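Local coordinates for TetR family transcriptional regulator (Streptomyces coelicolor, PDB 6SRN), which probably represses transcription by binding DNA through a helix-turn-helix domain, and binds a furan carboxylic acid hormone that takes part in controlling antibiotic production, at residues R118-P121 / V122-A125; S39-F42 / A43-Y47; H192-A195 / D196-E199; R200-E203 / L204-M208. One frame throughout, in Å; residues are numbered along the deposited sequence.

In the fold
All four are local contacts. Interaction 2 lies within helix 31-49 of the DNA-binding part; interaction 1 makes the bend between helices 102-119 and 121-131 and packs directly on it, Val122 and Ala125 against Ser39. Interaction 3, the turn leading into helix 197-212, touches interaction 1 through Arg118 and Arg194, and interaction 4 continues along the same helix to the subunit interface. Each mixes buried and exposed residues. Interaction 1 has a side-chain cap and interaction 3 backbone turn bonds, its N-cap aspartate being engaged by other partners, whereas interactions 2 and 4 add side-chain packing to regular helical bonding. Interactions 1 and 3 come closest to the bound hormone; only interaction 4 meets the second subunit.

Interaction 1: R118-P121 / V122-A125; sequences RDDP and VMQA
Asp120 caps the helix that follows it by accepting a hydrogen bond from the backbone of Val122, N to OD1 2.9 Å. The amide arrives on the anti side of the carboxylate oxygen, well out of the carboxylate plane. With CG anti to its own N (chi1 -171°), the Asp120 carboxylate turns forward beside Val122, and its other oxygen, OD2, holds a salt bridge to Arg87. The backbone takes over next: Gln124 N donates to Asp120 O at 3.0 Å, and Ala125 N donates to Pro121 O at 2.8 Å. Pro121 suits the first turn, where a residue without an N-H costs no helical bond. Just before the bend, Arg118 grips Asp119 side-on, NE to OD1 and NH2 to OD2, each 2.9 Å.

Gln124 reaches back over the bend, its CG 3.4 Å from Asp120 O, and its NE2 is hydrogen-bonded to Phe117 O near the end of the preceding helix. The apolar contact is lighter, Met123 CG lying 4.1 Å from Asp120 CB. Alongside the cap, Val122 CB rests in van der Waals contact with Asp120 OD1 at 3.6 Å, and the valine packs on helices 31-49 and 73-86. A carboxylate at the start of a helix, facing an amide nitrogen and Arg87, is probably stabilised in its charged form, and it ties the bend to the segment carrying that arginine.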
ATOM      1  N   ARG A 118       7.486  12.999  -0.368  1.00  7.21           N
ATOM      2  CA  ARG A 118       7.999  13.514  -1.628  1.00  7.41           C
ATOM      3  C   ARG A 118       9.479  13.922  -1.571  1.00  7.11           C
ATOM      4  O   ARG A 118      10.242  13.592  -2.501  1.00  7.43           O
ATOM      5  CB  ARG A 118       7.173  14.697  -2.098  1.00  7.69           C
ATOM      6  CG  ARG A 118       7.428  15.138  -3.543  1.00  8.30           C
ATOM      7  CD  ARG A 118       6.765  16.466  -3.880  1.00  8.87           C
ATOM      8  NE  ARG A 118       7.313  17.490  -2.981  1.00  8.67           N
ATOM      9  CZ  ARG A 118       6.716  18.618  -2.596  1.00  9.39           C
ATOM     10  NH1 ARG A 118       5.542  18.985  -3.068  1.00  9.68           N
ATOM     11  NH2 ARG A 118       7.287  19.378  -1.695  1.00  9.16           N
ATOM     12  N   ASP A 119       9.890  14.506  -0.456  1.00  7.16           N
ATOM     13  CA  ASP A 119      11.162  15.222  -0.343  1.00  7.56           C
ATOM     14  C   ASP A 119      12.220  14.637   0.582  1.00  8.48           C
ATOM     15  O   ASP A 119      13.401  14.928   0.389  1.00  8.85           O
ATOM     16  CB  ASP A 119      10.896  16.672   0.104  1.00  8.03           C
ATOM     17  CG  ASP A 119      10.172  17.518  -0.949  1.00  8.25           C
ATOM     18  OD1 ASP A 119      10.026  17.094  -2.133  1.00  8.93           O
ATOM     19  OD2 ASP A 119       9.806  18.635  -0.509  1.00 10.02           O
ATOM     20  N   ASP A 120      11.809  13.925   1.628  1.00  7.77           N
ATOM     21  CA  ASP A 120      12.682  13.710   2.782  1.00  8.49           C
ATOM     22  C   ASP A 120      13.210  12.275   2.787  1.00  7.92           C
ATOM     23  O   ASP A 120      12.442  11.336   2.877  1.00  7.34           O
ATOM     24  CB  ASP A 120      11.921  13.997   4.089  1.00  9.92           C
ATOM     25  CG  ASP A 120      12.813  13.993   5.281  1.00 13.54           C
ATOM     26  OD1 ASP A 120      13.798  13.222   5.308  1.00 17.75           O
ATOM     27  OD2 ASP A 120      12.498  14.750   6.251  1.00 18.25           O
ATOM     28  N   PRO A 121      14.539  12.098   2.677  1.00  7.59           N
ATOM     29  CA  PRO A 121      15.058  10.765   2.674  1.00  7.78           C
ATOM     30  C   PRO A 121      14.659   9.897   3.862  1.00  7.30           C
ATOM     31  O   PRO A 121      14.557   8.663   3.705  1.00  6.77           O
ATOM     32  CB  PRO A 121      16.558  10.971   2.668  1.00  8.44           C
ATOM     33  CG  PRO A 121      16.774  12.284   1.988  1.00  8.79           C
ATOM     34  CD  PRO A 121      15.611  13.104   2.457  1.00  8.19           C
ATOM     35  N   VAL A 122      14.531  10.472   5.051  1.00  7.12           N
ATOM     36  CA  VAL A 122      14.163   9.634   6.211  1.00  7.21           C
ATOM     37  C   VAL A 122      12.770   9.009   6.004  1.00  6.92           C
ATOM     38  O   VAL A 122      12.535   7.850   6.370  1.00  7.07           O
ATOM     39  CB  VAL A 122      14.252  10.420   7.529  1.00  7.92           C
ATOM     40  CG1 VAL A 122      13.767   9.574   8.705  1.00  8.31           C
ATOM     41  CG2 VAL A 122      15.678  10.880   7.742  1.00  8.92           C
ATOM     42  N   MET A 123      11.839   9.795   5.449  1.00  7.37           N
ATOM     43  CA  MET A 123      10.513   9.259   5.166  1.00  7.31           C
ATOM     44  C   MET A 123      10.559   8.235   4.053  1.00  6.77           C
ATOM     45  O   MET A 123       9.878   7.200   4.154  1.00  7.28           O
ATOM     46  CB  MET A 123       9.568  10.399   4.814  1.00  8.20           C
ATOM     47  CG  MET A 123       9.345  11.414   5.927  1.00  9.12           C
ATOM     48  SD  MET A 123       8.374  10.715   7.300  1.00 10.70           S
ATOM     49  CE  MET A 123       6.851  10.649   6.512  1.00 10.73           C
ATOM     50  N   GLN A 124      11.313   8.511   3.012  1.00  6.59           N
ATOM     51  CA  GLN A 124      11.373   7.588   1.909  1.00  6.61           C
ATOM     52  C   GLN A 124      11.993   6.254   2.369  1.00  6.57           C
ATOM     53  O   GLN A 124      11.567   5.176   1.991  1.00  6.92           O
ATOM     54  CB  GLN A 124      12.182   8.183   0.776  1.00  7.28           C
ATOM     55  CG  GLN A 124      11.539   9.465   0.226  1.00  8.02           C
ATOM     56  CD  GLN A 124      12.434  10.299  -0.634  1.00  8.97           C
ATOM     57  OE1 GLN A 124      13.615  10.033  -0.792  1.00 11.38           O
ATOM     58  NE2 GLN A 124      11.858  11.320  -1.224  1.00 10.02           N
ATOM     59  N   ALA A 125      13.024   6.344   3.189  1.00  5.99           N
ATOM     60  CA  ALA A 125      13.685   5.173   3.720  1.00  6.13           C
ATOM     61  C   ALA A 125      12.791   4.407   4.670  1.00  6.71           C
ATOM     62  O   ALA A 125      12.725   3.184   4.636  1.00  7.57           O
ATOM     63  CB  ALA A 125      14.966   5.560   4.414  1.00  6.04           C
TER

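Interaction 2: S39-F42 / A43-Y47; sequences SEIF and ASRGY
Ile41 lies beneath the side chain of Arg45 one turn further along, its CG2 3.9 Å from Arg45 CD, while its CG1 sits over one face of the guanidinium. Extended from CG to NE (chi2 -178°), the arginine carries its methylenes slantwise across the isoleucine, and its charged end continues to Asp54 of helix 52-59, with which NH1 forms a salt bridge. An arginine fits here because its methylenes can cover an apolar neighbour while its tip stays polar.

Phe42 and Tyr47 point the same way, side by side, and meet through Phe42 CE1 and Tyr47 CD1 at 3.9 Å. Near the plane of the phenylalanine ring, at its edge, is Gly46 O. Tyr47 also makes a cation-pi contact with Lys73, and Phe42 packs on Val80 and Leu129, joining the helix to two others.

Regular helical bonds run beneath: Ala43 N to Ser39 O at 2.9 Å, Arg45 N to Ile41 O at 2.8 Å, and Gly46 N to Phe42 O, also 2.8 Å. At Gly46 phi becomes positive (76°), a conformation that glycine adopts easily because it has no CB. Small Ala43 and Ser39 let helix 121-131 come close, through Gln124, Val122 and Ala125.

A first long helix packed across the predicted helix-turn-helix at residues 51-70 is a feature of the TetR-family DNA-binding domain.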
ATOM      1  N   SER A  39      19.613   6.955   5.643  1.00  8.61           N
ATOM      2  CA  SER A  39      18.302   7.088   4.985  1.00  8.94           C
ATOM      3  C   SER A  39      18.472   7.225   3.500  1.00  9.02           C
ATOM      4  O   SER A  39      17.716   6.658   2.723  1.00  9.34           O
ATOM      5  CB  SER A  39      17.541   8.261   5.555  1.00  9.10           C
ATOM      6  OG  SER A  39      17.143   7.969   6.901  1.00 10.36           O
ATOM      7  N   GLU A  40      19.412   8.065   3.089  1.00  8.89           N
ATOM      8  CA  GLU A  40      19.663   8.251   1.677  1.00 10.05           C
ATOM      9  C   GLU A  40      19.979   6.912   1.037  1.00  9.44           C
ATOM     10  O   GLU A  40      19.459   6.609  -0.037  1.00 10.61           O
ATOM     11  CB  GLU A  40      20.813   9.251   1.461  1.00 11.49           C
ATOM     12  CG  GLU A  40      20.432  10.689   1.830  1.00 14.13           C
ATOM     13  CD  GLU A  40      21.614  11.641   2.002  1.00 17.67           C
ATOM     14  OE1 GLU A  40      22.750  11.240   1.702  1.00 19.57           O
ATOM     15  OE2 GLU A  40      21.397  12.811   2.420  1.00 20.56           O
ATOM     16  N   ILE A  41      20.840   6.128   1.661  1.00  9.82           N
ATOM     17  CA  ILE A  41      21.253   4.841   1.083  1.00  9.94           C
ATOM     18  C   ILE A  41      20.131   3.787   1.097  1.00 10.01           C
ATOM     19  O   ILE A  41      19.922   3.061   0.127  1.00  9.43           O
ATOM     20  CB  ILE A  41      22.568   4.361   1.749  1.00 10.78           C
ATOM     21  CG1 ILE A  41      23.671   5.315   1.316  1.00 11.95           C
ATOM     22  CG2 ILE A  41      22.886   2.909   1.380  1.00 11.23           C
ATOM     23  CD1 ILE A  41      24.927   5.214   2.091  1.00 13.04           C
ATOM     24  N   PHE A  42      19.419   3.713   2.203  1.00  9.19           N
ATOM     25  CA  PHE A  42      18.303   2.769   2.260  1.00  8.91           C
ATOM     26  C   PHE A  42      17.232   3.146   1.239  1.00  8.73           C
ATOM     27  O   PHE A  42      16.620   2.276   0.628  1.00  9.48           O
ATOM     28  CB  PHE A  42      17.645   2.728   3.631  1.00  9.01           C
ATOM     29  CG  PHE A  42      18.422   2.004   4.716  1.00  8.66           C
ATOM     30  CD1 PHE A  42      18.968   0.750   4.530  1.00  8.64           C
ATOM     31  CD2 PHE A  42      18.483   2.575   5.988  1.00  8.77           C
ATOM     32  CE1 PHE A  42      19.609   0.106   5.590  1.00  8.63           C
ATOM     33  CE2 PHE A  42      19.096   1.935   7.061  1.00  8.87           C
ATOM     34  CZ  PHE A  42      19.676   0.723   6.832  1.00  8.93           C
ATOM     35  N   ALA A  43      16.949   4.438   1.108  1.00  8.52           N
ATOM     36  CA  ALA A  43      15.907   4.862   0.142  1.00  8.50           C
ATOM     37  C   ALA A  43      16.260   4.501  -1.301  1.00  8.85           C
ATOM     38  O   ALA A  43      15.397   4.095  -2.082  1.00  8.82           O
ATOM     39  CB  ALA A  43      15.637   6.347   0.289  1.00  8.67           C
ATOM     40  N   SER A  44      17.543   4.581  -1.617  1.00 10.28           N
ATOM     41  CA  SER A  44      17.967   4.374  -2.972  1.00 11.79           C
ATOM     42  C   SER A  44      18.249   2.913  -3.271  1.00 11.51           C
ATOM     43  O   SER A  44      17.982   2.485  -4.398  1.00 11.83           O
ATOM     44  CB  SER A  44      19.132   5.312  -3.317  1.00 14.34           C
ATOM     45  OG  SER A  44      20.255   5.063  -2.575  1.00 18.98           O
ATOM     46  N   ARG A  45      18.703   2.157  -2.267  1.00 12.03           N
ATOM     47  CA  ARG A  45      19.197   0.785  -2.461  1.00 13.44           C
ATOM     48  C   ARG A  45      18.417  -0.315  -1.778  1.00 13.07           C
ATOM     49  O   ARG A  45      18.620  -1.491  -2.106  1.00 14.78           O
ATOM     50  CB  ARG A  45      20.654   0.672  -1.999  1.00 14.89           C
ATOM     51  CG  ARG A  45      21.547   1.670  -2.693  1.00 16.92           C
ATOM     52  CD  ARG A  45      23.010   1.579  -2.301  1.00 19.00           C
ATOM     53  NE  ARG A  45      23.689   2.796  -2.751  1.00 21.62           N
ATOM     54  CZ  ARG A  45      24.911   3.178  -2.374  1.00 22.16           C
ATOM     55  NH1 ARG A  45      25.621   2.439  -1.548  1.00 22.94           N
ATOM     56  NH2 ARG A  45      25.418   4.314  -2.856  1.00 24.52           N
ATOM     57  N   GLY A  46      17.546   0.054  -0.844  1.00 11.83           N
ATOM     58  CA  GLY A  46      16.837  -0.917  -0.017  1.00 11.63           C
ATOM     59  C   GLY A  46      17.759  -1.475   1.046  1.00 11.50           C
ATOM     60  O   GLY A  46      18.938  -1.146   1.121  1.00 12.14           O
ATOM     61  N   TYR A  47      17.201  -2.310   1.906  1.00 11.27           N
ATOM     62  CA  TYR A  47      17.965  -2.854   3.017  1.00 10.91           C
ATOM     63  C   TYR A  47      19.108  -3.758   2.552  1.00 11.84           C
ATOM     64  O   TYR A  47      20.237  -3.571   2.979  1.00 11.49           O
ATOM     65  CB  TYR A  47      17.033  -3.614   3.955  1.00 10.66           C
ATOM     66  CG  TYR A  47      17.729  -4.139   5.168  1.00 10.53           C
ATOM     67  CD1 TYR A  47      17.961  -3.320   6.253  1.00 10.77           C
ATOM     68  CD2 TYR A  47      18.140  -5.451   5.249  1.00 10.68           C
ATOM     69  CE1 TYR A  47      18.594  -3.772   7.410  1.00 11.32           C
ATOM     70  CE2 TYR A  47      18.829  -5.902   6.385  1.00 10.48           C
ATOM     71  CZ  TYR A  47      19.027  -5.049   7.464  1.00 10.64           C
ATOM     72  OH  TYR A  47      19.695  -5.459   8.623  1.00 11.33           O
TER

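Interaction 3: H192-A195 / D196-E199; sequences HQRA and DIME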
ATOM      1  N   HIS A 192       5.670   6.337 -10.088  1.00  6.63           N
ATOM      2  CA  HIS A 192       6.175   7.653 -10.455  1.00  6.88           C
ATOM      3  C   HIS A 192       7.198   8.247  -9.525  1.00  6.91           C
ATOM      4  O   HIS A 192       7.512   9.452  -9.632  1.00  7.31           O
ATOM      5  CB  HIS A 192       4.996   8.626 -10.615  1.00  7.04           C
ATOM      6  CG  HIS A 192       3.956   8.161 -11.584  1.00  7.54           C
ATOM      7  ND1 HIS A 192       4.221   7.934 -12.918  1.00  7.40           N
ATOM      8  CD2 HIS A 192       2.652   7.854 -11.407  1.00  7.62           C
ATOM      9  CE1 HIS A 192       3.134   7.489 -13.522  1.00  7.83           C
ATOM     10  NE2 HIS A 192       2.168   7.434 -12.628  1.00  8.05           N
ATOM     11  N   GLN A 193       7.766   7.445  -8.639  1.00  7.03           N
ATOM     12  CA  GLN A 193       8.778   7.895  -7.701  1.00  7.40           C
ATOM     13  C   GLN A 193       8.308   9.123  -6.866  1.00  6.88           C
ATOM     14  O   GLN A 193       9.076  10.044  -6.568  1.00  7.45           O
ATOM     15  CB  GLN A 193      10.116   8.208  -8.410  1.00  9.03           C
ATOM     16  CG  GLN A 193      10.755   7.001  -9.084  1.00 10.61           C
ATOM     17  CD  GLN A 193       9.965   6.446 -10.268  1.00 13.23           C
ATOM     18  OE1 GLN A 193       9.480   5.310 -10.216  1.00 16.48           O
ATOM     19  NE2 GLN A 193       9.834   7.243 -11.355  1.00 15.18           N
ATOM     20  N   ARG A 194       7.007   9.118  -6.577  1.00  6.14           N
ATOM     21  CA  ARG A 194       6.305  10.131  -5.817  1.00  6.07           C
ATOM     22  C   ARG A 194       6.261  11.520  -6.449  1.00  6.15           C
ATOM     23  O   ARG A 194       5.815  12.478  -5.828  1.00  6.37           O
ATOM     24  CB  ARG A 194       6.813  10.200  -4.365  1.00  6.21           C
ATOM     25  CG  ARG A 194       6.600   8.945  -3.537  1.00  6.48           C
ATOM     26  CD  ARG A 194       6.823   9.179  -2.075  1.00  6.57           C
ATOM     27  NE  ARG A 194       6.645   7.931  -1.311  1.00  6.47           N
ATOM     28  CZ  ARG A 194       7.640   7.086  -1.011  1.00  6.06           C
ATOM     29  NH1 ARG A 194       8.865   7.310  -1.406  1.00  5.98           N
ATOM     30  NH2 ARG A 194       7.390   5.976  -0.321  1.00  5.82           N
ATOM     31  N   ALA A 195       6.572  11.617  -7.730  1.00  6.31           N
ATOM     32  CA  ALA A 195       6.633  12.929  -8.388  1.00  6.76           C
ATOM     33  C   ALA A 195       5.234  13.611  -8.409  1.00  6.76           C
ATOM     34  O   ALA A 195       5.123  14.823  -8.322  1.00  7.23           O
ATOM     35  CB  ALA A 195       7.148  12.778  -9.795  1.00  7.17           C
ATOM     36  N   ASP A 196       4.195  12.800  -8.533  1.00  6.07           N
ATOM     37  CA  ASP A 196       2.819  13.257  -8.668  1.00  5.51           C
ATOM     38  C   ASP A 196       2.044  13.115  -7.346  1.00  5.45           C
ATOM     39  O   ASP A 196       0.823  13.232  -7.321  1.00  5.48           O
ATOM     40  CB  ASP A 196       2.050  12.460  -9.744  1.00  5.60           C
ATOM     41  CG  ASP A 196       1.820  10.983  -9.380  1.00  5.83           C
ATOM     42  OD1 ASP A 196       2.631  10.431  -8.591  1.00  7.05           O
ATOM     43  OD2 ASP A 196       0.902  10.338  -9.975  1.00  5.64           O
ATOM     44  N   ILE A 197       2.729  12.930  -6.226  1.00  5.32           N
ATOM     45  CA  ILE A 197       2.061  12.608  -4.971  1.00  5.38           C
ATOM     46  C   ILE A 197       1.061  13.672  -4.546  1.00  5.50           C
ATOM     47  O   ILE A 197      -0.023  13.344  -4.023  1.00  5.44           O
ATOM     48  CB  ILE A 197       3.080  12.293  -3.842  1.00  5.71           C
ATOM     49  CG1 ILE A 197       2.359  11.729  -2.643  1.00  5.99           C
ATOM     50  CG2 ILE A 197       3.925  13.485  -3.475  1.00  5.77           C
ATOM     51  CD1 ILE A 197       3.272  11.195  -1.580  1.00  6.27           C
ATOM     52  N   MET A 198       1.385  14.938  -4.747  1.00  6.19           N
ATOM     53  CA  MET A 198       0.474  15.972  -4.242  1.00  6.65           C
ATOM     54  C   MET A 198      -0.879  15.977  -4.976  1.00  6.80           C
ATOM     55  O   MET A 198      -1.935  16.156  -4.327  1.00  7.27           O
ATOM     56  CB  MET A 198       1.136  17.367  -4.262  1.00  7.11           C
ATOM     57  CG  MET A 198       2.439  17.441  -3.466  1.00  7.05           C
ATOM     58  SD  MET A 198       2.410  16.841  -1.772  1.00  8.57           S
ATOM     59  CE  MET A 198       1.356  17.997  -0.946  1.00  8.85           C
ATOM     60  N   GLU A 199      -0.842  15.757  -6.304  1.00  7.55           N
ATOM     61  CA  GLU A 199      -2.064  15.666  -7.084  1.00  8.21           C
ATOM     62  C   GLU A 199      -2.857  14.433  -6.728  1.00  7.37           C
ATOM     63  O   GLU A 199      -4.087  14.469  -6.791  1.00  7.65           O
ATOM     64  CB  GLU A 199      -1.702  15.592  -8.580  1.00  9.89           C
ATOM     65  CG  GLU A 199      -0.940  16.750  -9.157  1.00 12.44           C
ATOM     66  CD  GLU A 199       0.541  16.415  -9.283  1.00 13.81           C
ATOM     67  OE1 GLU A 199       1.127  16.418  -8.224  1.00 11.15           O
ATOM     68  OE2 GLU A 199       1.114  16.131 -10.406  1.00 16.41           O
TER
HETATM   69  O   HOH W   1       3.236  16.250  -6.710  1.00 14.87           O
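A type I turn from Arg194 to Ile197 brings its two ends together, and their backbones carry the one direct hydrogen bond between the segments: Ile197 N donates to Arg194 O at 3.1 Å. The type I' turn before it is closed by Ala195 N bonding to His192 O at 3.0 Å; its two central residues, Gln193 and Arg194, both have positive phi, so the chain reverses sharply as it leaves helix 170-192.

The imidazole and carboxylate cross obliquely, through a ring carbon and not a ring nitrogen: His192 CD2 comes to 3.4 Å from Asp196 OD2, the two planes 77° apart. Asp196 stands at the N-cap, but its carboxylate is committed away from the amides of the new helix: OD1 accepts from Ser188 and OD2 pairs with Arg200.

One water donates to Ala195 O at 2.9 Å and to Glu199 OE1 at 2.6 Å while accepting from Met198 N, and so serves an amide of the first helical turn that lacks a helical partner.

Apolar packing is slight: Arg194 CD lies 4.1 Å from Ile197 CD1. With Ile197 CG1 anti to the backbone N (chi1 -170°), the methyl CG2 falls between N and the carbonyl carbon, 3.2 Å from Arg194 O.

A long arginine suits this place, laying its methylenes along Ile197 while its charged end reaches Gln185 of the hormone pocket. Arg194 packs on Phe117 and helix 121-131, and Ile197 wedges between helices 102-119 and 170-192. The turn thus connects helix 170-192 to helix 197-212 close to the bound hormone, about 6 Å from the Arg194 side chain at its nearest.

Interaction 4: R200-E203 / L204-M208; sequences RWQE and LRELM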
ATOM      1  N   ARG A 200      -2.162  13.316  -6.529  1.00  6.26           N
ATOM      2  CA  ARG A 200      -2.850  12.059  -6.206  1.00  6.09           C
ATOM      3  C   ARG A 200      -3.514  12.199  -4.844  1.00  5.97           C
ATOM      4  O   ARG A 200      -4.628  11.709  -4.626  1.00  6.36           O
ATOM      5  CB  ARG A 200      -1.856  10.895  -6.251  1.00  5.85           C
ATOM      6  CG  ARG A 200      -1.165  10.659  -7.590  1.00  5.94           C
ATOM      7  CD  ARG A 200      -2.084  10.129  -8.685  1.00  6.22           C
ATOM      8  NE  ARG A 200      -2.980  11.136  -9.224  1.00  6.55           N
ATOM      9  CZ  ARG A 200      -2.615  12.078 -10.088  1.00  6.64           C
ATOM     10  NH1 ARG A 200      -1.364  12.149 -10.581  1.00  6.87           N
ATOM     11  NH2 ARG A 200      -3.518  12.952 -10.477  1.00  7.54           N
ATOM     12  N   TRP A 201      -2.824  12.806  -3.883  1.00  6.09           N
ATOM     13  CA  TRP A 201      -3.427  13.048  -2.559  1.00  6.57           C
ATOM     14  C   TRP A 201      -4.605  14.014  -2.639  1.00  7.14           C
ATOM     15  O   TRP A 201      -5.616  13.737  -2.075  1.00  7.78           O
ATOM     16  CB  TRP A 201      -2.375  13.493  -1.546  1.00  7.08           C
ATOM     17  CG  TRP A 201      -2.962  13.728  -0.187  1.00  7.23           C
ATOM     18  CD1 TRP A 201      -2.836  14.876   0.543  1.00  7.36           C
ATOM     19  CD2 TRP A 201      -3.833  12.848   0.565  1.00  7.83           C
ATOM     20  NE1 TRP A 201      -3.529  14.741   1.712  1.00  7.51           N
ATOM     21  CE2 TRP A 201      -4.161  13.529   1.756  1.00  7.55           C
ATOM     22  CE3 TRP A 201      -4.339  11.564   0.355  1.00  8.39           C
ATOM     23  CZ2 TRP A 201      -4.996  12.972   2.735  1.00  8.15           C
ATOM     24  CZ3 TRP A 201      -5.197  11.013   1.305  1.00  9.21           C
ATOM     25  CH2 TRP A 201      -5.489  11.720   2.499  1.00  8.59           C
ATOM     26  N   GLN A 202      -4.471  15.084  -3.406  1.00  7.32           N
ATOM     27  CA  GLN A 202      -5.581  16.030  -3.527  1.00  8.93           C
ATOM     28  C   GLN A 202      -6.848  15.374  -3.979  1.00  8.37           C
ATOM     29  O   GLN A 202      -7.906  15.594  -3.405  1.00  8.22           O
ATOM     30  CB  GLN A 202      -5.221  17.162  -4.464  1.00 10.67           C
ATOM     31  CG  GLN A 202      -6.338  18.197  -4.683  1.00 13.72           C
ATOM     32  CD  GLN A 202      -7.041  18.601  -3.378  1.00 19.05           C
ATOM     33  OE1 GLN A 202      -6.393  19.004  -2.412  1.00 22.40           O
ATOM     34  NE2 GLN A 202      -8.395  18.525  -3.360  1.00 21.86           N
ATOM     35  N   GLU A 203      -6.759  14.530  -5.004  1.00  7.32           N
ATOM     36  CA  GLU A 203      -8.000  13.989  -5.551  1.00  8.34           C
ATOM     37  C   GLU A 203      -8.636  12.965  -4.610  1.00  8.14           C
ATOM     38  O   GLU A 203      -9.838  12.834  -4.572  1.00  8.56           O
ATOM     39  CB  GLU A 203      -7.763  13.438  -6.953  1.00  8.68           C
ATOM     40  CG  GLU A 203      -6.907  12.213  -7.051  1.00  8.92           C
ATOM     41  CD  GLU A 203      -6.320  11.952  -8.436  1.00  8.83           C
ATOM     42  OE1 GLU A 203      -6.364  12.788  -9.413  1.00  8.88           O
ATOM     43  OE2 GLU A 203      -5.761  10.847  -8.547  1.00  9.03           O
ATOM     44  N   LEU A 204      -7.832  12.217  -3.883  1.00  8.23           N
ATOM     45  CA  LEU A 204      -8.354  11.235  -2.939  1.00  8.12           C
ATOM     46  C   LEU A 204      -8.839  11.938  -1.644  1.00  9.20           C
ATOM     47  O   LEU A 204      -9.913  11.594  -1.148  1.00  9.30           O
ATOM     48  CB  LEU A 204      -7.229  10.228  -2.593  1.00  8.31           C
ATOM     49  CG  LEU A 204      -7.491   9.274  -1.422  1.00  8.23           C
ATOM     50  CD1 LEU A 204      -8.709   8.437  -1.676  1.00  8.10           C
ATOM     51  CD2 LEU A 204      -6.244   8.398  -1.199  1.00  8.50           C
ATOM     52  N   ARG A 205      -8.058  12.859  -1.109  1.00  9.03           N
ATOM     53  CA  ARG A 205      -8.401  13.666   0.080  1.00 10.95           C
ATOM     54  C   ARG A 205      -9.726  14.387  -0.141  1.00  9.30           C
ATOM     55  O   ARG A 205     -10.586  14.457   0.774  1.00  8.26           O
ATOM     56  CB  ARG A 205      -7.261  14.639   0.243  1.00 13.53           C
ATOM     57  CG  ARG A 205      -7.203  15.697   1.275  1.00 18.45           C
ATOM     58  CD  ARG A 205      -6.115  16.582   0.679  1.00 20.17           C
ATOM     59  NE  ARG A 205      -6.653  17.842   0.241  1.00 20.31           N
ATOM     60  CZ  ARG A 205      -7.157  18.735   1.073  1.00 24.35           C
ATOM     61  NH1 ARG A 205      -7.211  18.485   2.387  1.00 26.56           N
ATOM     62  NH2 ARG A 205      -7.602  19.875   0.606  1.00 25.79           N
ATOM     63  N   GLU A 206      -9.957  14.886  -1.347  1.00  8.80           N
ATOM     64  CA  GLU A 206     -11.226  15.585  -1.596  1.00  8.59           C
ATOM     65  C   GLU A 206     -12.417  14.660  -1.324  1.00  8.03           C
ATOM     66  O   GLU A 206     -13.423  15.059  -0.676  1.00  8.18           O
ATOM     67  CB  GLU A 206     -11.256  16.184  -3.010  1.00  9.31           C
ATOM     68  CG  GLU A 206     -12.427  17.149  -3.231  1.00  9.98           C
ATOM     69  CD  GLU A 206     -13.768  16.502  -3.517  1.00 11.20           C
ATOM     70  OE1 GLU A 206     -13.869  15.347  -4.013  1.00 12.99           O
ATOM     71  OE2 GLU A 206     -14.799  17.217  -3.286  1.00 13.92           O
ATOM     72  N   LEU A 207     -12.314  13.426  -1.772  1.00  8.19           N
ATOM     73  CA  LEU A 207     -13.379  12.468  -1.493  1.00  8.60           C
ATOM     74  C   LEU A 207     -13.464  12.124  -0.002  1.00  8.48           C
ATOM     75  O   LEU A 207     -14.537  12.132   0.594  1.00  8.14           O
ATOM     76  CB  LEU A 207     -13.129  11.172  -2.256  1.00  9.05           C
ATOM     77  CG  LEU A 207     -13.050  11.245  -3.773  1.00  9.98           C
ATOM     78  CD1 LEU A 207     -12.687   9.877  -4.336  1.00 10.25           C
ATOM     79  CD2 LEU A 207     -14.354  11.730  -4.360  1.00 10.59           C
ATOM     80  N   MET A 208     -12.330  11.819   0.617  1.00  8.79           N
ATOM     81  CA  MET A 208     -12.360  11.363   2.008  1.00  9.28           C
ATOM     82  C   MET A 208     -12.883  12.444   2.905  1.00  8.39           C
ATOM     83  O   MET A 208     -13.704  12.152   3.762  1.00  8.27           O
ATOM     84  CB  MET A 208     -10.974  10.935   2.453  1.00 10.69           C
ATOM     85  CG  MET A 208     -10.484   9.847   1.536  1.00 13.23           C
ATOM     86  SD  MET A 208     -11.154   8.259   1.961  1.00 19.99           S
ATOM     87  CE  MET A 208     -10.475   7.864   3.606  1.00 15.95           C
TER
HETATM   88  O   HOH W   2      -4.550  16.797   3.356  1.00 16.00           O
HETATM   89  O   HOH W   3     -11.930  14.316  -5.917  1.00 27.08           O
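Trp201 and Arg205 both send CG anti to the backbone N (chi1 -179° and 177°), which lays the arginine's methylenes across the indole face. Arg205 CB stands over the six-membered ring, 3.7 Å from its centroid, in a CH-pi contact, and CD comes to 3.3 Å from Trp201 NE1. A bend at chi3 then turns the guanidinium aside, where NE donates to Gln202 OE1 at 2.9 Å from above the amide plane. Arg205 NH1 continues to a salt bridge with Glu107. Water accepts from Trp201 NE1 at 2.8 Å and, weakly, from Arg205 NH1, satisfying the indole N-H. The ring's edge meets Leu204 CD2, 3.8 Å from Trp201 CZ3.

On another side of the helix Arg200 holds Glu203 with two nearly straight bonds, NE to OE2 at 2.9 Å and NH2 to OE1 at 3.0 Å, reached from above the carboxylate plane. Glu203 also pairs with Arg175 of the second subunit, and Glu206 with Arg165 of that subunit, while Leu204 and Met208 pack against it. This is the interface helix of a four-helix bundle formed by helices 170-192 and 197-212 of each subunit, as in TetR-family dimers.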